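Protein-glutamine gamma-glutamyltransferase 2 (Pagrus major, PDB 1G0D) probably catalyses calcium-dependent cross-linking of proteins, joining peptide-bound glutamine to lysine side chains or other primary amines. Local coordinates at residues L473-K478 with V561-D566; E493-G498 with H535-E540; D501-L506 with S529-A534. All blocks are in the same frame, centred on the assembly; numbering follows the deposited sequence.

Contact 1 (L473-K478 with V561-D566)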
loop_
_atom_site.group_PDB
_atom_site.type_symbol
_atom_site.label_atom_id
_atom_site.label_comp_id
_atom_site.label_asym_id
_atom_site.label_seq_id
_atom_site.Cartn_x
_atom_site.Cartn_y
_atom_site.Cartn_z
ATOM N N LEU A 473 -3.703 41.276 2.591
ATOM C CA LEU A 473 -4.861 40.413 2.635
ATOM C C LEU A 473 -4.453 38.948 2.824
ATOM O O LEU A 473 -3.486 38.483 2.222
ATOM C CB LEU A 473 -5.669 40.586 1.354
ATOM C CG LEU A 473 -6.898 41.521 1.350
ATOM C CD1 LEU A 473 -6.948 42.394 2.585
ATOM C CD2 LEU A 473 -6.850 42.396 0.095
ATOM N N GLN A 474 -5.193 38.227 3.662
ATOM C CA GLN A 474 -4.913 36.821 3.917
ATOM C C GLN A 474 -6.210 36.044 3.922
ATOM O O GLN A 474 -7.076 36.260 4.761
ATOM C CB GLN A 474 -4.199 36.650 5.256
ATOM C CG GLN A 474 -2.918 37.477 5.389
ATOM C CD GLN A 474 -1.816 37.053 4.410
ATOM O OE1 GLN A 474 -0.829 37.777 4.207
ATOM N NE2 GLN A 474 -1.981 35.879 3.798
ATOM N N LEU A 475 -6.332 35.124 2.977
ATOM C CA LEU A 475 -7.543 34.323 2.816
ATOM C C LEU A 475 -7.366 32.957 3.459
ATOM O O LEU A 475 -6.298 32.379 3.383
ATOM C CB LEU A 475 -7.842 34.173 1.312
ATOM C CG LEU A 475 -9.258 33.974 0.753
ATOM C CD1 LEU A 475 -10.290 34.832 1.455
ATOM C CD2 LEU A 475 -9.227 34.293 -0.722
ATOM N N SER A 476 -8.417 32.444 4.090
ATOM C CA SER A 476 -8.356 31.141 4.738
ATOM C C SER A 476 -9.754 30.563 4.903
ATOM O O SER A 476 -10.689 31.324 5.090
ATOM C CB SER A 476 -7.688 31.274 6.111
ATOM O OG SER A 476 -8.560 31.851 7.074
ATOM N N ILE A 477 -9.893 29.238 4.818
ATOM C CA ILE A 477 -11.186 28.553 4.966
ATOM C C ILE A 477 -11.130 27.718 6.222
ATOM O O ILE A 477 -10.096 27.123 6.505
ATOM C CB ILE A 477 -11.481 27.623 3.755
ATOM C CG1 ILE A 477 -11.586 28.464 2.488
ATOM C CG2 ILE A 477 -12.781 26.887 3.939
ATOM C CD1 ILE A 477 -11.217 27.719 1.259
ATOM N N LYS A 478 -12.225 27.657 6.973
ATOM C CA LYS A 478 -12.215 26.896 8.216
ATOM C C LYS A 478 -13.487 26.138 8.465
ATOM O O LYS A 478 -14.546 26.567 8.061
ATOM C CB LYS A 478 -11.965 27.823 9.397
ATOM C CG LYS A 478 -11.947 29.309 9.055
ATOM C CD LYS A 478 -11.033 30.084 10.000
ATOM C CE LYS A 478 -11.400 31.570 10.015
ATOM N NZ LYS A 478 -10.541 32.356 10.961
ATOM N N VAL A 561 -13.916 23.325 -1.070
ATOM C CA VAL A 561 -14.324 24.722 -0.991
ATOM C C VAL A 561 -13.178 25.575 -1.502
ATOM O O VAL A 561 -12.023 25.302 -1.180
ATOM C CB VAL A 561 -14.626 25.124 0.453
ATOM C CG1 VAL A 561 -15.017 26.598 0.523
ATOM C CG2 VAL A 561 -15.734 24.242 1.000
ATOM N N LYS A 562 -13.486 26.576 -2.324
ATOM C CA LYS A 562 -12.470 27.486 -2.878
ATOM C C LYS A 562 -12.845 28.940 -2.647
ATOM O O LYS A 562 -14.008 29.296 -2.611
ATOM C CB LYS A 562 -12.303 27.266 -4.377
ATOM C CG LYS A 562 -12.006 25.836 -4.739
ATOM C CD LYS A 562 -11.768 25.713 -6.240
ATOM C CE LYS A 562 -11.377 24.309 -6.649
ATOM N NZ LYS A 562 -10.821 24.330 -8.021
ATOM N N ALA A 563 -11.868 29.798 -2.482
ATOM C CA ALA A 563 -12.215 31.183 -2.263
ATOM C C ALA A 563 -11.233 31.988 -3.070
ATOM O O ALA A 563 -10.046 31.665 -3.112
ATOM C CB ALA A 563 -12.118 31.538 -0.785
ATOM N N LEU A 564 -11.739 33.004 -3.754
ATOM C CA LEU A 564 -10.903 33.877 -4.577
ATOM C C LEU A 564 -11.083 35.242 -3.957
ATOM O O LEU A 564 -12.184 35.604 -3.554
ATOM C CB LEU A 564 -11.425 33.905 -6.012
ATOM C CG LEU A 564 -10.492 33.993 -7.209
ATOM C CD1 LEU A 564 -10.560 35.378 -7.768
ATOM C CD2 LEU A 564 -9.082 33.601 -6.838
ATOM N N LEU A 565 -10.018 36.008 -3.859
ATOM C CA LEU A 565 -10.131 37.331 -3.278
ATOM C C LEU A 565 -9.461 38.220 -4.276
ATOM O O LEU A 565 -8.244 38.286 -4.278
ATOM C CB LEU A 565 -9.355 37.398 -1.969
ATOM C CG LEU A 565 -9.789 38.212 -0.751
ATOM C CD1 LEU A 565 -8.843 39.370 -0.564
ATOM C CD2 LEU A 565 -11.195 38.687 -0.913
ATOM N N ASP A 566 -10.204 38.873 -5.158
ATOM C CA ASP A 566 -9.484 39.729 -6.060
ATOM C C ASP A 566 -9.088 40.957 -5.295
ATOM O O ASP A 566 -9.883 41.867 -5.020
ATOM C CB ASP A 566 -10.258 40.090 -7.300
ATOM C CG ASP A 566 -9.358 40.113 -8.516
ATOM O OD1 ASP A 566 -9.770 39.585 -9.580
ATOM O OD2 ASP A 566 -8.224 40.648 -8.382
#
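Leu475 reaches across from strand 473-478 into the notch between Ala563 and Leu565 on strand 561-566. Its side chain points at the facing strand, with CG roughly anti to the backbone N and beside the carbonyl carbon (chi1 -152°). CD2 is the leading bump: it lies 3.3 Å from CB of Leu565 and 4.0 Å from CB of Ala563, the short alanine side chain forming the low floor of the hollow. CD1 also packs on Leu565, 4.1 Å from its CG. Leu565 in turn is the knob that rises between Leu475 and Leu473. Its CD1 butts against CG of Leu473 at 3.5 Å, the two side chains set at about a right angle. Farther along, Ile477 sends CG1 past the side of its own backbone N (chi1 -63°), and CD1 comes down on the backbone of Val561, 3.5 Å from Val561 O. The flank of the isoleucine is filled by CG1 of Val561, 4.0 Å from Ile477 CD1 and 4.1 Å from Ile477 CG2. Cutting Leu475 back to alanine is likely to open a gap over Ala563 and deprive Leu565 CB of the branch that packs on it. Gln474 and Ser476, alternating with these residues, point the other way, as do Lys562 and Leu564 on the partner strand. Val494 and Leu506 also touch Leu475, extending the apolar layer. The strands run nearly antiparallel, at 162°, but their axes stay 7.9 Å apart, too far for backbone pairing. This is face-to-face packing of two sheets, as in the beta-sandwich-like first C-terminal barrel of transglutaminases; strand 473-478 carries Ser476, Ile477 and Lys478, assigned to the GTP site by similarity, and of these Ile477 packs inward.

Contact 2 (E493-G498 with H535-E540)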
loop_
_atom_site.group_PDB
_atom_site.type_symbol
_atom_site.label_atom_id
_atom_site.label_comp_id
_atom_site.label_asym_id
_atom_site.label_seq_id
_atom_site.Cartn_x
_atom_site.Cartn_y
_atom_site.Cartn_z
ATOM N N GLU A 493 -12.391 33.428 5.912
ATOM C CA GLU A 493 -11.967 34.648 6.540
ATOM C C GLU A 493 -10.870 35.351 5.789
ATOM O O GLU A 493 -9.873 34.755 5.419
ATOM C CB GLU A 493 -11.520 34.352 7.959
ATOM C CG GLU A 493 -10.721 35.470 8.591
ATOM C CD GLU A 493 -10.349 35.193 10.037
ATOM O OE1 GLU A 493 -11.079 35.672 10.937
ATOM O OE2 GLU A 493 -9.323 34.503 10.266
ATOM N N VAL A 494 -11.077 36.641 5.558
ATOM C CA VAL A 494 -10.121 37.500 4.871
ATOM C C VAL A 494 -9.466 38.353 5.954
ATOM O O VAL A 494 -10.152 39.090 6.639
ATOM C CB VAL A 494 -10.850 38.455 3.891
ATOM C CG1 VAL A 494 -9.826 39.286 3.167
ATOM C CG2 VAL A 494 -11.752 37.669 2.925
ATOM N N LYS A 495 -8.159 38.250 6.136
ATOM C CA LYS A 495 -7.507 39.040 7.174
ATOM C C LYS A 495 -6.712 40.128 6.537
ATOM O O LYS A 495 -5.768 39.865 5.815
ATOM C CB LYS A 495 -6.524 38.199 8.027
ATOM C CG LYS A 495 -7.101 37.523 9.306
ATOM C CD LYS A 495 -6.544 36.092 9.560
ATOM C CE LYS A 495 -6.398 35.249 8.242
ATOM N NZ LYS A 495 -7.582 34.431 7.797
ATOM N N ASN A 496 -7.076 41.359 6.803
ATOM C CA ASN A 496 -6.307 42.449 6.258
ATOM C C ASN A 496 -5.272 42.828 7.309
ATOM O O ASN A 496 -5.601 43.486 8.277
ATOM C CB ASN A 496 -7.218 43.650 5.944
ATOM C CG ASN A 496 -6.443 44.842 5.429
ATOM O OD1 ASN A 496 -5.214 44.812 5.340
ATOM N ND2 ASN A 496 -7.154 45.908 5.089
ATOM N N GLU A 497 -4.037 42.390 7.176
ATOM C CA GLU A 497 -3.074 42.836 8.165
ATOM C C GLU A 497 -2.239 43.946 7.547
ATOM O O GLU A 497 -1.006 43.905 7.545
ATOM C CB GLU A 497 -2.167 41.707 8.654
ATOM C CG GLU A 497 -2.746 40.328 8.554
ATOM C CD GLU A 497 -1.949 39.498 7.574
ATOM O OE1 GLU A 497 -1.423 38.428 7.963
ATOM O OE2 GLU A 497 -1.842 39.936 6.404
ATOM N N GLY A 498 -2.943 44.933 7.012
ATOM C CA GLY A 498 -2.307 46.069 6.390
ATOM C C GLY A 498 -2.769 47.315 7.117
ATOM O O GLY A 498 -3.675 47.257 7.951
ATOM N N HIS A 535 -5.833 45.961 9.903
ATOM C CA HIS A 535 -5.712 45.086 11.046
ATOM C C HIS A 535 -6.992 44.545 11.603
ATOM O O HIS A 535 -7.114 44.370 12.806
ATOM C CB HIS A 535 -4.930 45.790 12.117
ATOM C CG HIS A 535 -3.774 46.542 11.571
ATOM N ND1 HIS A 535 -3.646 47.906 11.700
ATOM C CD2 HIS A 535 -2.701 46.129 10.863
ATOM C CE1 HIS A 535 -2.539 48.301 11.098
ATOM N NE2 HIS A 535 -1.947 47.241 10.581
ATOM N N LYS A 536 -7.944 44.267 10.731
ATOM C CA LYS A 536 -9.197 43.684 11.154
ATOM C C LYS A 536 -9.444 42.556 10.173
ATOM O O LYS A 536 -8.784 42.498 9.153
ATOM C CB LYS A 536 -10.298 44.729 11.088
ATOM C CG LYS A 536 -10.954 45.029 12.453
ATOM C CD LYS A 536 -9.948 45.504 13.529
ATOM C CE LYS A 536 -10.641 45.754 14.877
ATOM N NZ LYS A 536 -9.862 46.674 15.771
ATOM N N ALA A 537 -10.375 41.658 10.470
ATOM C CA ALA A 537 -10.650 40.525 9.573
ATOM C C ALA A 537 -12.128 40.286 9.316
ATOM O O ALA A 537 -12.918 40.219 10.257
ATOM C CB ALA A 537 -10.025 39.232 10.131
ATOM N N HIS A 538 -12.491 40.128 8.048
ATOM C CA HIS A 538 -13.883 39.877 7.671
ATOM C C HIS A 538 -14.169 38.380 7.537
ATOM O O HIS A 538 -13.480 37.669 6.816
ATOM C CB HIS A 538 -14.204 40.591 6.342
ATOM C CG HIS A 538 -15.487 40.157 5.706
ATOM N ND1 HIS A 538 -16.697 40.763 5.976
ATOM C CD2 HIS A 538 -15.755 39.175 4.815
ATOM C CE1 HIS A 538 -17.653 40.170 5.285
ATOM N NE2 HIS A 538 -17.108 39.205 4.567
ATOM N N LYS A 539 -15.194 37.911 8.232
ATOM C CA LYS A 539 -15.568 36.508 8.171
ATOM C C LYS A 539 -16.915 36.287 7.488
ATOM O O LYS A 539 -17.939 36.790 7.943
ATOM C CB LYS A 539 -15.643 35.912 9.569
ATOM C CG LYS A 539 -14.317 35.827 10.298
ATOM C CD LYS A 539 -14.430 34.819 11.440
ATOM C CE LYS A 539 -13.499 35.132 12.610
ATOM N NZ LYS A 539 -13.824 34.312 13.828
ATOM N N GLU A 540 -16.907 35.530 6.394
ATOM C CA GLU A 540 -18.126 35.209 5.664
ATOM C C GLU A 540 -18.393 33.734 5.848
ATOM O O GLU A 540 -17.469 32.933 5.983
ATOM C CB GLU A 540 -17.975 35.505 4.174
ATOM C CG GLU A 540 -18.490 36.867 3.766
ATOM C CD GLU A 540 -19.961 36.856 3.427
ATOM O OE1 GLU A 540 -20.769 37.088 4.349
ATOM O OE2 GLU A 540 -20.305 36.616 2.248
#
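Glu493 and Lys539 lie side by side on one face of the antiparallel pair, their side chains pointing the same way. The glutamate is extended, with CG anti to the backbone N (chi1 165°), and OE1 rests alongside the lysine's methylenes, 3.0 Å from Lys539 CE. The ammonium itself stays farther off, 4.2 Å from Lys539 NZ to Glu493 OE1, beyond a salt bridge. The other oxygen is used more directly: Lys495 curls back along its own strand and NZ meets Glu493 OE2 on the anti side at 3.0 Å, while CG of Lys495 packs on CB of Ala537 at 3.5 Å. Beneath these side chains, Val494 and His538 exchange two backbone bonds, the straighter being Val494 N to His538 O (2.9 Å, 168°). At the strand ends His535 N donates to Gly498 O (3.2 Å), which also sits over one face of the His535 ring, offset toward its rim. On the opposite face of the pair, Asn496 ND2 donates to Val532 O and Arg500 O. Lys478, a GTP-site residue by similarity, forms a salt bridge with the same Glu493 OE2, so the surrounding lysines would tend to keep this buried carboxylate ionised.

Contact 3 (D501-L506 with S529-A534)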
loop_
_atom_site.group_PDB
_atom_site.type_symbol
_atom_site.label_atom_id
_atom_site.label_comp_id
_atom_site.label_asym_id
_atom_site.label_seq_id
_atom_site.Cartn_x
_atom_site.Cartn_y
_atom_site.Cartn_z
ATOM N N ASP A 501 -7.430 50.616 4.624
ATOM C CA ASP A 501 -8.637 49.825 4.345
ATOM C C ASP A 501 -8.587 49.192 2.973
ATOM O O ASP A 501 -8.084 49.797 2.036
ATOM C CB ASP A 501 -9.856 50.717 4.415
ATOM C CG ASP A 501 -10.464 50.730 5.774
ATOM O OD1 ASP A 501 -9.693 50.645 6.757
ATOM O OD2 ASP A 501 -11.709 50.813 5.860
ATOM N N ALA A 502 -9.138 47.991 2.837
ATOM C CA ALA A 502 -9.068 47.297 1.565
ATOM C C ALA A 502 -10.381 46.756 1.122
ATOM O O ALA A 502 -11.025 45.995 1.827
ATOM C CB ALA A 502 -8.095 46.189 1.658
ATOM N N HIS A 503 -10.773 47.139 -0.072
ATOM C CA HIS A 503 -12.035 46.682 -0.616
ATOM C C HIS A 503 -11.722 45.670 -1.713
ATOM O O HIS A 503 -10.921 45.941 -2.601
ATOM C CB HIS A 503 -12.821 47.882 -1.184
ATOM C CG HIS A 503 -12.320 49.229 -0.724
ATOM N ND1 HIS A 503 -12.711 49.802 0.469
ATOM C CD2 HIS A 503 -11.502 50.131 -1.319
ATOM C CE1 HIS A 503 -12.160 50.995 0.587
ATOM N NE2 HIS A 503 -11.420 51.220 -0.485
ATOM N N ALA A 504 -12.339 44.498 -1.655
ATOM C CA ALA A 504 -12.070 43.481 -2.661
ATOM C C ALA A 504 -13.309 42.642 -2.995
ATOM O O ALA A 504 -14.370 42.776 -2.377
ATOM C CB ALA A 504 -10.904 42.586 -2.201
ATOM N N GLN A 505 -13.178 41.799 -4.009
ATOM C CA GLN A 505 -14.288 40.967 -4.429
ATOM C C GLN A 505 -13.999 39.566 -3.975
ATOM O O GLN A 505 -12.977 38.990 -4.337
ATOM C CB GLN A 505 -14.416 40.998 -5.950
ATOM C CG GLN A 505 -15.808 40.658 -6.481
ATOM C CD GLN A 505 -16.790 41.793 -6.296
ATOM O OE1 GLN A 505 -16.429 42.971 -6.421
ATOM N NE2 GLN A 505 -18.043 41.448 -5.991
ATOM N N LEU A 506 -14.922 39.007 -3.216
ATOM C CA LEU A 506 -14.754 37.690 -2.658
ATOM C C LEU A 506 -15.660 36.628 -3.267
ATOM O O LEU A 506 -16.849 36.558 -2.961
ATOM C CB LEU A 506 -15.006 37.799 -1.157
ATOM C CG LEU A 506 -14.578 36.796 -0.087
ATOM C CD1 LEU A 506 -15.816 36.168 0.533
ATOM C CD2 LEU A 506 -13.659 35.762 -0.652
ATOM N N SER A 529 -18.988 41.428 -2.012
ATOM C CA SER A 529 -18.110 42.575 -2.123
ATOM C C SER A 529 -17.720 42.833 -0.691
ATOM O O SER A 529 -18.560 42.855 0.219
ATOM C CB SER A 529 -18.819 43.777 -2.728
ATOM O OG SER A 529 -18.478 43.886 -4.102
ATOM N N VAL A 530 -16.433 43.033 -0.492
ATOM C CA VAL A 530 -15.927 43.182 0.840
ATOM C C VAL A 530 -15.037 44.403 1.044
ATOM O O VAL A 530 -14.331 44.835 0.116
ATOM C CB VAL A 530 -15.167 41.846 1.187
ATOM C CG1 VAL A 530 -13.700 42.072 1.464
ATOM C CG2 VAL A 530 -15.836 41.164 2.323
ATOM N N THR A 531 -15.136 45.010 2.225
ATOM C CA THR A 531 -14.210 46.095 2.572
ATOM C C THR A 531 -13.767 45.739 3.969
ATOM O O THR A 531 -14.539 45.800 4.927
ATOM C CB THR A 531 -14.801 47.534 2.555
ATOM O OG1 THR A 531 -13.722 48.468 2.768
ATOM C CG2 THR A 531 -15.883 47.709 3.623
ATOM N N VAL A 532 -12.531 45.282 4.066
ATOM C CA VAL A 532 -12.009 44.892 5.332
ATOM C C VAL A 532 -10.979 45.910 5.742
ATOM O O VAL A 532 -10.045 46.216 5.020
ATOM C CB VAL A 532 -11.426 43.505 5.254
ATOM C CG1 VAL A 532 -11.060 43.045 6.652
ATOM C CG2 VAL A 532 -12.448 42.567 4.639
ATOM N N PRO A 533 -11.164 46.471 6.924
ATOM C CA PRO A 533 -10.334 47.488 7.548
ATOM C C PRO A 533 -8.981 47.032 8.014
ATOM O O PRO A 533 -8.787 45.859 8.325
ATOM C CB PRO A 533 -11.181 47.968 8.711
ATOM C CG PRO A 533 -12.542 47.300 8.527
ATOM C CD PRO A 533 -12.313 46.094 7.761
ATOM N N ALA A 534 -8.052 47.980 8.103
ATOM C CA ALA A 534 -6.710 47.675 8.535
ATOM C C ALA A 534 -6.787 46.866 9.794
ATOM O O ALA A 534 -7.677 47.052 10.637
ATOM C CB ALA A 534 -5.932 48.946 8.796
#
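Ala502 and Val532 form a hydrogen-bonded pair at the open end of the antiparallel beta hairpin made by strands 502-513 and 525-532. Their two bonds, Ala502 N to Val532 O at 3.0 Å and Val532 N to Ala502 O at 2.8 Å, are followed two residues on by the same exchange between Ala504 and Val530, where Ala504 N reaches Val530 O at 2.7 Å. Between these pairs His503 and Thr531 face each other in a non-hydrogen-bonded position and are joined by their side chains instead. They point the same way, and ND1 at the edge of the imidazole meets Thr531 OG1 at 2.8 Å, near the ring plane; either atom could be the donor. The hydroxyl is placed there because OG1 lies anti to the threonine's backbone N (chi1 -174°), which pushes CG2 into the crowded position between N and the carbonyl carbon. Strand 525-532 is the outermost strand at this end of a mixed sheet, and strand 502-513 lies between it and strand 558-566, with Gln505 bonded through its backbone to Asp566. The two faces of the hairpin differ. His503, Thr531, Gln505 and Ser529 form a polar face, where the bent Gln505 chain brings NE2 to Ser529 OG in a weak bond of 3.1 Å. The face of Ala502, Ala504, Val530 and Val532 is turned to the three-stranded sheet: Ala502 meets Leu473, and Val530 and Val532 lie against His538, while Ala504 touches Leu565 of the adjoining strand. Where the strand ends, the carboxylate of Asp501 turns over Pro533, with OD1 3.3 Å from Pro533 CA, and accepts a weak hydrogen bond from Ala534 N at 3.4 Å.

How the contacts relate
From the N terminus, the chain runs along strand 473-479 and back along its neighbour 488-496 in the three-stranded sheet, then crosses to the mixed sheet as the hairpin 502-513 and 525-532. It returns to the first sheet as strand 536-544 and then reaches strand 558-566, next to 502-513. The contacts therefore nest without crossing: contact 3 closes the innermost loop, contact 2 encloses it, and contact 1 spans both. Contacts 2 and 3 each pair strands within one sheet, whereas contact 1 packs the sheets together. A backbone bond between Gln474 and Lys495 links contacts 1 and 2, and Gly498 packs on Ala534 between contacts 2 and 3.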